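Local coordinates for protein DYNE8 (Micromonospora chersina, PDB 4AMM) that forms the acyltransferase domain of an iterative polyketide synthase in the biosynthesis of the enediyne dynemicin, where it probably transfers acyl groups during chain assembly, at residues 73-78 / 89-94; 6-9 / 15-18; 81-86 / 95-100. One frame throughout, in Å; residues are numbered along the deposited sequence.

Contact 1: residues 73-78 / 89-94; sequences GHLAEG and LFLVVG
Leu75 and His74, on the last turn of helix 61-76, meet Leu91 and Val93 across a small apolar seam, with Leu91 CD1 at its middle. That methyl has two neighbours: Leu75 CD2 lies 4.1 Å from Leu91 CD1, and the imidazole atom His74 ND1 also approaches it to 4.1 Å. The methyl comes to the ring at a slant. Leu91 gets there by holding CG anti to its backbone nitrogen (chi1 172°) and folding CD1 back at the second torsion (chi2 -59°). Leu75 starts out differently: its CG lies beside the backbone N and anti to the carbonyl carbon (chi1 -67°), and of its two branches CD2 does the work, reaching Val93 CG2 at 4.0 Å as well as Leu91. The helix thus covers one face of the four-stranded antiparallel sheet to which strand 89-92 belongs, and Leu91, with Val93 two residues on, turns its side chain to that helical layer, whereas Val92 points away from the helix. This alpha/beta layering is consistent with the linker subdomain that precedes the catalytic core in related polyketide synthases. Leu20 and Thr17 of helix 13-27 also pack on Leu75, and Leu16 of that helix packs beside Leu91. Just past the seam the helix ends in a Schellman motif, with Gly78 at positive phi as its C-prime residue and Gly78 N bonded to Leu75 O at 2.9 Å. Arg80 NH1 adds a weak hydrogen bond to the same carbonyl oxygen.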
ATOM      1  N   GLY A  73     -26.270 -12.890  -3.426  1.00 19.88           N
ATOM      2  CA  GLY A  73     -27.112 -12.391  -2.343  1.00 22.55           C
ATOM      3  C   GLY A  73     -27.172 -10.890  -2.374  1.00 22.28           C
ATOM      4  O   GLY A  73     -28.231 -10.297  -2.155  1.00 23.32           O
ATOM      5  N   HIS A  74     -26.003 -10.242  -2.619  1.00 18.89           N
ATOM      6  CA  HIS A  74     -25.907  -8.824  -2.718  1.00 19.67           C
ATOM      7  C   HIS A  74     -26.796  -8.288  -3.849  1.00 19.45           C
ATOM      8  O   HIS A  74     -27.578  -7.328  -3.634  1.00 21.72           O
ATOM      9  CB  HIS A  74     -24.429  -8.407  -2.983  1.00 19.87           C
ATOM     10  CG  HIS A  74     -24.180  -6.919  -2.913  1.00 20.11           C
ATOM     11  ND1 HIS A  74     -23.935  -6.097  -4.016  1.00 22.38           N
ATOM     12  CD2 HIS A  74     -24.058  -6.118  -1.836  1.00 21.12           C
ATOM     13  CE1 HIS A  74     -23.720  -4.858  -3.610  1.00 18.72           C
ATOM     14  NE2 HIS A  74     -23.796  -4.842  -2.287  1.00 25.70           N
ATOM     15  N   LEU A  75     -26.680  -8.886  -5.048  1.00 20.14           N
ATOM     16  CA  LEU A  75     -27.487  -8.407  -6.178  1.00 20.19           C
ATOM     17  C   LEU A  75     -28.988  -8.651  -5.817  1.00 22.46           C
ATOM     18  O   LEU A  75     -29.823  -7.833  -6.223  1.00 22.88           O
ATOM     19  CB  LEU A  75     -27.100  -9.163  -7.448  1.00 20.04           C
ATOM     20  CG  LEU A  75     -25.689  -8.906  -7.996  1.00 18.36           C
ATOM     21  CD1 LEU A  75     -25.361  -9.891  -9.096  1.00 21.30           C
ATOM     22  CD2 LEU A  75     -25.633  -7.478  -8.512  1.00 20.48           C
ATOM     23  N   ALA A  76     -29.305  -9.743  -5.129  1.00 23.96           N
ATOM     24  CA  ALA A  76     -30.745 -10.087  -4.851  1.00 26.31           C
ATOM     25  C   ALA A  76     -31.359  -9.030  -3.932  1.00 28.34           C
ATOM     26  O   ALA A  76     -32.561  -8.784  -3.964  1.00 29.44           O
ATOM     27  CB  ALA A  76     -30.865 -11.439  -4.215  1.00 26.26           C
ATOM     28  N   GLU A  77     -30.553  -8.372  -3.120  1.00 28.83           N
ATOM     29  CA  GLU A  77     -31.070  -7.362  -2.234  1.00 31.13           C
ATOM     30  C   GLU A  77     -30.993  -5.987  -2.865  1.00 30.46           C
ATOM     31  O   GLU A  77     -31.230  -4.982  -2.189  1.00 33.17           O
ATOM     32  CB  GLU A  77     -30.312  -7.390  -0.945  1.00 32.15           C
ATOM     33  CG  GLU A  77     -30.561  -8.685  -0.265  1.00 38.72           C
ATOM     34  CD  GLU A  77     -29.653  -8.876   0.890  1.00 46.68           C
ATOM     35  OE1 GLU A  77     -28.883  -7.919   1.215  1.00 48.63           O
ATOM     36  OE2 GLU A  77     -29.728  -9.991   1.469  1.00 51.37           O
ATOM     37  N   GLY A  78     -30.700  -5.958  -4.163  1.00 29.42           N
ATOM     38  CA  GLY A  78     -30.573  -4.728  -4.928  1.00 28.54           C
ATOM     39  C   GLY A  78     -29.208  -4.026  -4.744  1.00 27.53           C
ATOM     40  O   GLY A  78     -29.075  -2.855  -5.080  1.00 28.36           O
ATOM     41  N   LEU A  89     -12.951 -10.158  -2.812  1.00 15.53           N
ATOM     42  CA  LEU A  89     -14.211 -10.286  -3.512  1.00 14.52           C
ATOM     43  C   LEU A  89     -14.701  -8.937  -3.842  1.00 14.18           C
ATOM     44  O   LEU A  89     -14.805  -8.071  -2.979  1.00 14.15           O
ATOM     45  CB  LEU A  89     -15.276 -10.979  -2.595  1.00 15.77           C
ATOM     46  CG  LEU A  89     -16.672 -10.849  -3.180  1.00 17.96           C
ATOM     47  CD1 LEU A  89     -16.771 -11.495  -4.584  1.00 21.12           C
ATOM     48  CD2 LEU A  89     -17.633 -11.512  -2.166  1.00 22.96           C
ATOM     49  N   PHE A  90     -14.963  -8.682  -5.160  1.00 14.50           N
ATOM     50  CA  PHE A  90     -15.310  -7.356  -5.586  1.00 15.09           C
ATOM     51  C   PHE A  90     -16.401  -7.419  -6.637  1.00 14.36           C
ATOM     52  O   PHE A  90     -16.316  -8.232  -7.581  1.00 17.12           O
ATOM     53  CB  PHE A  90     -14.121  -6.618  -6.167  1.00 14.06           C
ATOM     54  CG  PHE A  90     -12.921  -6.599  -5.269  1.00 13.92           C
ATOM     55  CD1 PHE A  90     -12.765  -5.566  -4.289  1.00 14.28           C
ATOM     56  CD2 PHE A  90     -11.989  -7.579  -5.341  1.00 14.38           C
ATOM     57  CE1 PHE A  90     -11.664  -5.579  -3.457  1.00 18.40           C
ATOM     58  CE2 PHE A  90     -10.912  -7.574  -4.548  1.00 16.79           C
ATOM     59  CZ  PHE A  90     -10.797  -6.569  -3.582  1.00 15.87           C
ATOM     60  N   LEU A  91     -17.479  -6.645  -6.443  1.00 14.61           N
ATOM     61  CA  LEU A  91     -18.651  -6.628  -7.370  1.00 13.86           C
ATOM     62  C   LEU A  91     -19.039  -5.211  -7.551  1.00 14.78           C
ATOM     63  O   LEU A  91     -19.302  -4.496  -6.566  1.00 14.90           O
ATOM     64  CB  LEU A  91     -19.775  -7.459  -6.746  1.00 16.64           C
ATOM     65  CG  LEU A  91     -21.135  -7.448  -7.423  1.00 20.43           C
ATOM     66  CD1 LEU A  91     -21.886  -6.107  -7.611  1.00 23.37           C
ATOM     67  CD2 LEU A  91     -21.233  -8.158  -8.649  1.00 23.04           C
ATOM     68  N   VAL A  92     -19.146  -4.785  -8.824  1.00 13.38           N
ATOM     69  CA  VAL A  92     -19.484  -3.383  -9.077  1.00 14.53           C
ATOM     70  C   VAL A  92     -20.421  -3.333 -10.254  1.00 15.67           C
ATOM     71  O   VAL A  92     -20.056  -3.834 -11.320  1.00 15.77           O
ATOM     72  CB  VAL A  92     -18.202  -2.556  -9.381  1.00 13.36           C
ATOM     73  CG1 VAL A  92     -18.527  -1.157  -9.673  1.00 18.42           C
ATOM     74  CG2 VAL A  92     -17.243  -2.571  -8.200  1.00 14.96           C
ATOM     75  N   VAL A  93     -21.621  -2.774 -10.017  1.00 17.83           N
ATOM     76  CA  VAL A  93     -22.567  -2.474 -11.110  1.00 20.37           C
ATOM     77  C   VAL A  93     -22.628  -0.928 -11.205  1.00 22.44           C
ATOM     78  O   VAL A  93     -22.758  -0.261 -10.207  1.00 24.69           O
ATOM     79  CB  VAL A  93     -23.964  -3.042 -10.749  1.00 20.72           C
ATOM     80  CG1 VAL A  93     -24.991  -2.658 -11.858  1.00 22.86           C
ATOM     81  CG2 VAL A  93     -23.906  -4.503 -10.570  1.00 22.18           C
ATOM     82  N   GLY A  94     -22.452  -0.383 -12.390  1.00 25.58           N
ATOM     83  CA  GLY A  94     -22.466   1.070 -12.513  1.00 28.22           C
ATOM     84  C   GLY A  94     -21.117   1.746 -12.260  1.00 28.94           C
ATOM     85  O   GLY A  94     -21.098   2.931 -12.003  1.00 31.69           O
TER

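Contact 2: residues 6-9 / 15-18; sequences VVCG and ALTG
Leu16 lays its CD1 methyl against the backbone of Gly9, 4.0 Å from Gly9 CA and 4.2 Å from Gly9 C. This is the internal packing of a strand-turn-helix unit at the edge of a sheet: strand 4-10, outermost in the four-stranded antiparallel sheet of this chain, runs by a short turn into helix 13-27, which folds back over the sheet's face. The backbones come close here, with Gly9 CA and Leu16 CA 6.1 Å apart. Gly9 offers bare backbone to the methyl, and a CB on it would point away from the helix. Leu16 reaches across by setting CG anti to its backbone N (chi1 -176°); the second torsion (chi2 58°) then bends CD1 to the strand, while CD2 turns toward Leu75 of helix 61-76. The same leucine packs on Ala52 of strand 52-58, and the backbone of Cys8 pairs with that of Phe54 in the same strand, which fixes this part of strand 4-10 in the sheet. Cys8 joins at the margin, its side chain also touching Leu19 and Leu20 of the same helix. The contact is buried and rests on van der Waals packing: no hydrogen bond links the two segments, and the three residues that meet, Cys8, Gly9 and Leu16, all lie inside the protein. The thiol of Cys8 stands between its own backbone N and carbonyl carbon (chi1 66°), which places Cys8 SG 4.4 Å from Leu16 CD1.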
ATOM      1  N   VAL A   6     -10.904 -15.128 -10.750  1.00 12.60           N
ATOM      2  CA  VAL A   6     -12.084 -15.435 -11.516  1.00 12.35           C
ATOM      3  C   VAL A   6     -12.849 -14.161 -11.750  1.00 11.79           C
ATOM      4  O   VAL A   6     -13.257 -13.460 -10.811  1.00 13.68           O
ATOM      5  CB  VAL A   6     -13.024 -16.398 -10.754  1.00 13.47           C
ATOM      6  CG1 VAL A   6     -14.189 -16.682 -11.598  1.00 15.72           C
ATOM      7  CG2 VAL A   6     -12.223 -17.654 -10.453  1.00 15.93           C
ATOM      8  N   VAL A   7     -12.909 -13.745 -13.051  1.00 12.42           N
ATOM      9  CA  VAL A   7     -13.635 -12.548 -13.396  1.00 13.32           C
ATOM     10  C   VAL A   7     -14.793 -12.853 -14.310  1.00 15.30           C
ATOM     11  O   VAL A   7     -14.708 -13.808 -15.097  1.00 17.28           O
ATOM     12  CB  VAL A   7     -12.723 -11.479 -14.071  1.00 14.13           C
ATOM     13  CG1 VAL A   7     -11.482 -11.150 -13.238  1.00 12.94           C
ATOM     14  CG2 VAL A   7     -12.281 -11.889 -15.541  1.00 15.89           C
ATOM     15  N   CYS A   8     -15.800 -11.991 -14.262  1.00 14.47           N
ATOM     16  CA  CYS A   8     -16.761 -11.986 -15.374  1.00 18.24           C
ATOM     17  C   CYS A   8     -17.589 -10.740 -15.346  1.00 16.15           C
ATOM     18  O   CYS A   8     -17.452  -9.909 -14.477  1.00 15.10           O
ATOM     19  CB  CYS A   8     -17.589 -13.222 -15.431  1.00 20.68           C
ATOM     20  SG  CYS A   8     -18.619 -13.286 -14.036  1.00 22.82           S
ATOM     21  N   GLY A   9     -18.471 -10.619 -16.360  1.00 16.09           N
ATOM     22  CA  GLY A   9     -19.276  -9.443 -16.395  1.00 16.42           C
ATOM     23  C   GLY A   9     -20.430  -9.588 -17.365  1.00 15.24           C
ATOM     24  O   GLY A   9     -20.571 -10.598 -18.016  1.00 18.02           O
ATOM     25  N   ALA A  15     -28.537  -9.359 -15.937  1.00 22.10           N
ATOM     26  CA  ALA A  15     -27.776 -10.256 -16.759  1.00 19.77           C
ATOM     27  C   ALA A  15     -26.591 -10.828 -15.932  1.00 18.56           C
ATOM     28  O   ALA A  15     -26.206 -11.985 -16.142  1.00 19.35           O
ATOM     29  CB  ALA A  15     -27.258  -9.513 -18.033  1.00 22.25           C
ATOM     30  N   LEU A  16     -26.029  -9.979 -15.052  1.00 18.42           N
ATOM     31  CA  LEU A  16     -24.913 -10.509 -14.215  1.00 18.71           C
ATOM     32  C   LEU A  16     -25.448 -11.530 -13.258  1.00 19.01           C
ATOM     33  O   LEU A  16     -24.793 -12.574 -13.083  1.00 18.72           O
ATOM     34  CB  LEU A  16     -24.231  -9.336 -13.504  1.00 18.29           C
ATOM     35  CG  LEU A  16     -22.972  -9.752 -12.666  1.00 18.47           C
ATOM     36  CD1 LEU A  16     -21.926 -10.444 -13.588  1.00 19.30           C
ATOM     37  CD2 LEU A  16     -22.510  -8.541 -11.897  1.00 19.58           C
ATOM     38  N   THR A  17     -26.638 -11.290 -12.674  1.00 19.22           N
ATOM     39  CA  THR A  17     -27.228 -12.344 -11.796  1.00 20.49           C
ATOM     40  C   THR A  17     -27.345 -13.705 -12.544  1.00 20.58           C
ATOM     41  O   THR A  17     -26.957 -14.773 -12.067  1.00 20.89           O
ATOM     42  CB  THR A  17     -28.615 -11.917 -11.308  1.00 22.24           C
ATOM     43  OG1 THR A  17     -28.499 -10.822 -10.394  1.00 27.59           O
ATOM     44  CG2 THR A  17     -29.339 -13.092 -10.548  1.00 23.17           C
ATOM     45  N   GLY A  18     -27.862 -13.662 -13.754  1.00 19.78           N
ATOM     46  CA  GLY A  18     -27.977 -14.884 -14.555  1.00 21.17           C
ATOM     47  C   GLY A  18     -26.666 -15.583 -14.834  1.00 20.93           C
ATOM     48  O   GLY A  18     -26.511 -16.805 -14.601  1.00 22.34           O
TER

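Contact 3: residues 81-86 / 95-100; sequences RLLDAG and GPLRVG
A surface packing contact joins strand 81-84, at the margin of the four-stranded antiparallel sheet, to the loop that leads into strand 99-103, the middle strand of the parallel sheet in the alpha/beta hydrolase-like core expected of an acyltransferase. Leu97 carries it alone on the loop side: CD2 faces the Arg81 guanidinium, while CD1 has both Leu83 and the arginine's CD as neighbours. CD2 sits over one face of the guanidinium, near its centre and 3.3 Å above the plane, with Leu97 CD2 3.4 Å from Arg81 CZ. The arginine and the leucine run alongside one another in opposite senses. A bend in the arginine chain (chi3 -58°) carries the flat group across the leucine, and Arg81 NH1 makes a long, weak ion pair with Asp343. Val92, on the strand next to 81-84, also packs on Leu97. Replacing Leu97 by an alanine would probably open a gap against that face of the guanidinium, allowing it to swing more freely and depriving Leu83 of one apolar neighbour. The other methyl meets Leu83 tip to tip, Leu97 CD1 lying 4.0 Å from Leu83 CD1.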
ATOM      1  N   ARG A  81     -22.618  -2.685  -5.282  1.00 19.83           N
ATOM      2  CA  ARG A  81     -21.205  -2.411  -4.939  1.00 19.92           C
ATOM      3  C   ARG A  81     -20.852  -3.167  -3.670  1.00 18.13           C
ATOM      4  O   ARG A  81     -21.329  -2.775  -2.572  1.00 21.91           O
ATOM      5  CB  ARG A  81     -21.009  -0.918  -4.703  1.00 21.14           C
ATOM      6  CG  ARG A  81     -19.511  -0.515  -4.602  1.00 22.06           C
ATOM      7  CD  ARG A  81     -19.222   0.928  -4.435  1.00 26.15           C
ATOM      8  NE  ARG A  81     -19.781   1.702  -5.540  1.00 30.62           N
ATOM      9  CZ  ARG A  81     -19.625   3.022  -5.641  1.00 36.51           C
ATOM     10  NH1 ARG A  81     -18.917   3.667  -4.721  1.00 36.24           N
ATOM     11  NH2 ARG A  81     -20.156   3.680  -6.653  1.00 36.77           N
ATOM     12  N   LEU A  82     -20.028  -4.201  -3.783  1.00 15.63           N
ATOM     13  CA  LEU A  82     -19.571  -5.056  -2.673  1.00 15.38           C
ATOM     14  C   LEU A  82     -18.051  -5.049  -2.811  1.00 14.24           C
ATOM     15  O   LEU A  82     -17.537  -5.635  -3.789  1.00 14.97           O
ATOM     16  CB  LEU A  82     -20.176  -6.437  -2.785  1.00 17.40           C
ATOM     17  CG  LEU A  82     -19.937  -7.323  -1.546  1.00 20.95           C
ATOM     18  CD1 LEU A  82     -20.552  -8.722  -1.806  1.00 22.68           C
ATOM     19  CD2 LEU A  82     -18.511  -7.506  -1.094  1.00 25.27           C
ATOM     20  N   LEU A  83     -17.301  -4.413  -1.921  1.00 16.19           N
ATOM     21  CA  LEU A  83     -15.858  -4.332  -2.037  1.00 15.52           C
ATOM     22  C   LEU A  83     -15.331  -4.980  -0.751  1.00 17.08           C
ATOM     23  O   LEU A  83     -15.401  -4.306   0.277  1.00 22.36           O
ATOM     24  CB  LEU A  83     -15.393  -2.885  -2.172  1.00 18.42           C
ATOM     25  CG  LEU A  83     -16.011  -2.056  -3.333  1.00 18.04           C
ATOM     26  CD1 LEU A  83     -15.418  -0.673  -3.245  1.00 20.27           C
ATOM     27  CD2 LEU A  83     -15.665  -2.753  -4.655  1.00 21.85           C
ATOM     28  N   ASP A  84     -14.946  -6.234  -0.793  1.00 16.26           N
ATOM     29  CA  ASP A  84     -14.395  -6.864   0.449  1.00 15.70           C
ATOM     30  C   ASP A  84     -12.935  -7.222   0.164  1.00 16.26           C
ATOM     31  O   ASP A  84     -12.619  -8.327  -0.262  1.00 17.73           O
ATOM     32  CB  ASP A  84     -15.210  -8.082   0.818  1.00 17.10           C
ATOM     33  CG  ASP A  84     -14.813  -8.580   2.178  1.00 18.99           C
ATOM     34  OD1 ASP A  84     -13.681  -8.217   2.680  1.00 18.83           O
ATOM     35  OD2 ASP A  84     -15.622  -9.375   2.728  1.00 16.99           O
ATOM     36  N   ALA A  85     -12.084  -6.245   0.430  1.00 17.28           N
ATOM     37  CA  ALA A  85     -10.672  -6.433   0.186  1.00 19.51           C
ATOM     38  C   ALA A  85     -10.123  -7.601   0.986  1.00 20.48           C
ATOM     39  O   ALA A  85      -9.361  -8.363   0.471  1.00 22.15           O
ATOM     40  CB  ALA A  85      -9.850  -5.142   0.453  1.00 23.70           C
ATOM     41  N   GLY A  86     -10.537  -7.786   2.272  1.00 18.55           N
ATOM     42  CA  GLY A  86     -10.016  -8.893   3.058  1.00 19.15           C
ATOM     43  C   GLY A  86     -10.471 -10.266   2.740  1.00 18.61           C
ATOM     44  O   GLY A  86      -9.983 -11.278   3.280  1.00 20.98           O
ATOM     45  N   GLY A  95     -19.972   1.016 -12.313  1.00 27.95           N
ATOM     46  CA  GLY A  95     -18.603   1.653 -12.213  1.00 21.44           C
ATOM     47  C   GLY A  95     -18.324   2.383 -13.515  1.00 23.97           C
ATOM     48  O   GLY A  95     -19.245   2.457 -14.435  1.00 25.95           O
ATOM     49  N   PRO A  96     -17.109   2.820 -13.718  1.00 21.63           N
ATOM     50  CA  PRO A  96     -15.918   2.563 -12.897  1.00 20.19           C
ATOM     51  C   PRO A  96     -15.942   3.339 -11.635  1.00 19.98           C
ATOM     52  O   PRO A  96     -16.697   4.333 -11.490  1.00 20.65           O
ATOM     53  CB  PRO A  96     -14.784   3.000 -13.786  1.00 20.24           C
ATOM     54  CG  PRO A  96     -15.425   4.109 -14.671  1.00 24.99           C
ATOM     55  CD  PRO A  96     -16.751   3.477 -14.990  1.00 23.84           C
ATOM     56  N   LEU A  97     -15.226   2.822 -10.626  1.00 16.07           N
ATOM     57  CA  LEU A  97     -14.966   3.544  -9.407  1.00 15.92           C
ATOM     58  C   LEU A  97     -13.627   4.278  -9.509  1.00 14.97           C
ATOM     59  O   LEU A  97     -12.910   4.118 -10.476  1.00 20.27           O
ATOM     60  CB  LEU A  97     -14.854   2.540  -8.248  1.00 16.53           C
ATOM     61  CG  LEU A  97     -16.016   1.620  -8.168  1.00 20.31           C
ATOM     62  CD1 LEU A  97     -15.932   0.857  -6.887  1.00 24.95           C
ATOM     63  CD2 LEU A  97     -17.303   2.350  -8.091  1.00 21.24           C
ATOM     64  N   ARG A  98     -13.332   5.120  -8.552  1.00 13.90           N
ATOM     65  CA  ARG A  98     -12.049   5.837  -8.501  1.00 15.25           C
ATOM     66  C   ARG A  98     -11.050   4.970  -7.722  1.00 14.02           C
ATOM     67  O   ARG A  98     -11.352   4.594  -6.575  1.00 14.75           O
ATOM     68  CB  ARG A  98     -12.209   7.130  -7.738  1.00 15.76           C
ATOM     69  CG  ARG A  98     -13.005   8.137  -8.592  1.00 17.61           C
ATOM     70  CD  ARG A  98     -13.264   9.465  -7.812  1.00 20.71           C
ATOM     71  NE  ARG A  98     -12.035  10.168  -7.589  1.00 20.71           N
ATOM     72  CZ  ARG A  98     -11.460  10.994  -8.459  1.00 20.66           C
ATOM     73  NH1 ARG A  98     -12.031  11.221  -9.653  1.00 23.32           N
ATOM     74  NH2 ARG A  98     -10.323  11.610  -8.186  1.00 24.88           N
ATOM     75  N   VAL A  99      -9.905   4.666  -8.360  1.00 12.54           N
ATOM     76  CA  VAL A  99      -8.870   3.805  -7.717  1.00 13.27           C
ATOM     77  C   VAL A  99      -7.676   4.609  -7.515  1.00 12.60           C
ATOM     78  O   VAL A  99      -7.167   5.271  -8.417  1.00 13.51           O
ATOM     79  CB  VAL A  99      -8.561   2.569  -8.613  1.00 12.80           C
ATOM     80  CG1 VAL A  99      -7.439   1.751  -7.953  1.00 15.46           C
ATOM     81  CG2 VAL A  99      -9.802   1.675  -8.727  1.00 14.53           C
ATOM     82  N   GLY A 100      -7.086   4.523  -6.274  1.00 11.95           N
ATOM     83  CA  GLY A 100      -5.821   5.211  -5.981  1.00 12.61           C
ATOM     84  C   GLY A 100      -4.741   4.193  -5.727  1.00 12.05           C
ATOM     85  O   GLY A 100      -5.062   3.093  -5.295  1.00 12.96           O
TER

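From the N terminus, contact 2 closes first, a tight loop that folds helix 13-27 back on strand 4-10. After strand 52-58, contact 1 closes the loop from helix 61-76 through strand 81-84 to strand 89-92, and contact 3 the loop from strand 81-84 through strand 89-92 to the approach to strand 99-103 of the parallel sheet. Contacts 1 and 3 cross, their segments alternating along the chain. All three reach the same antiparallel sheet, where a probable hydrogen bond from Leu91 N to Leu82 O (2.8 Å) joins contacts 1 and 3. Contacts 1 and 2 share one apolar layer, Leu91 CD2 packing on Leu16 CD2 at 3.5 Å.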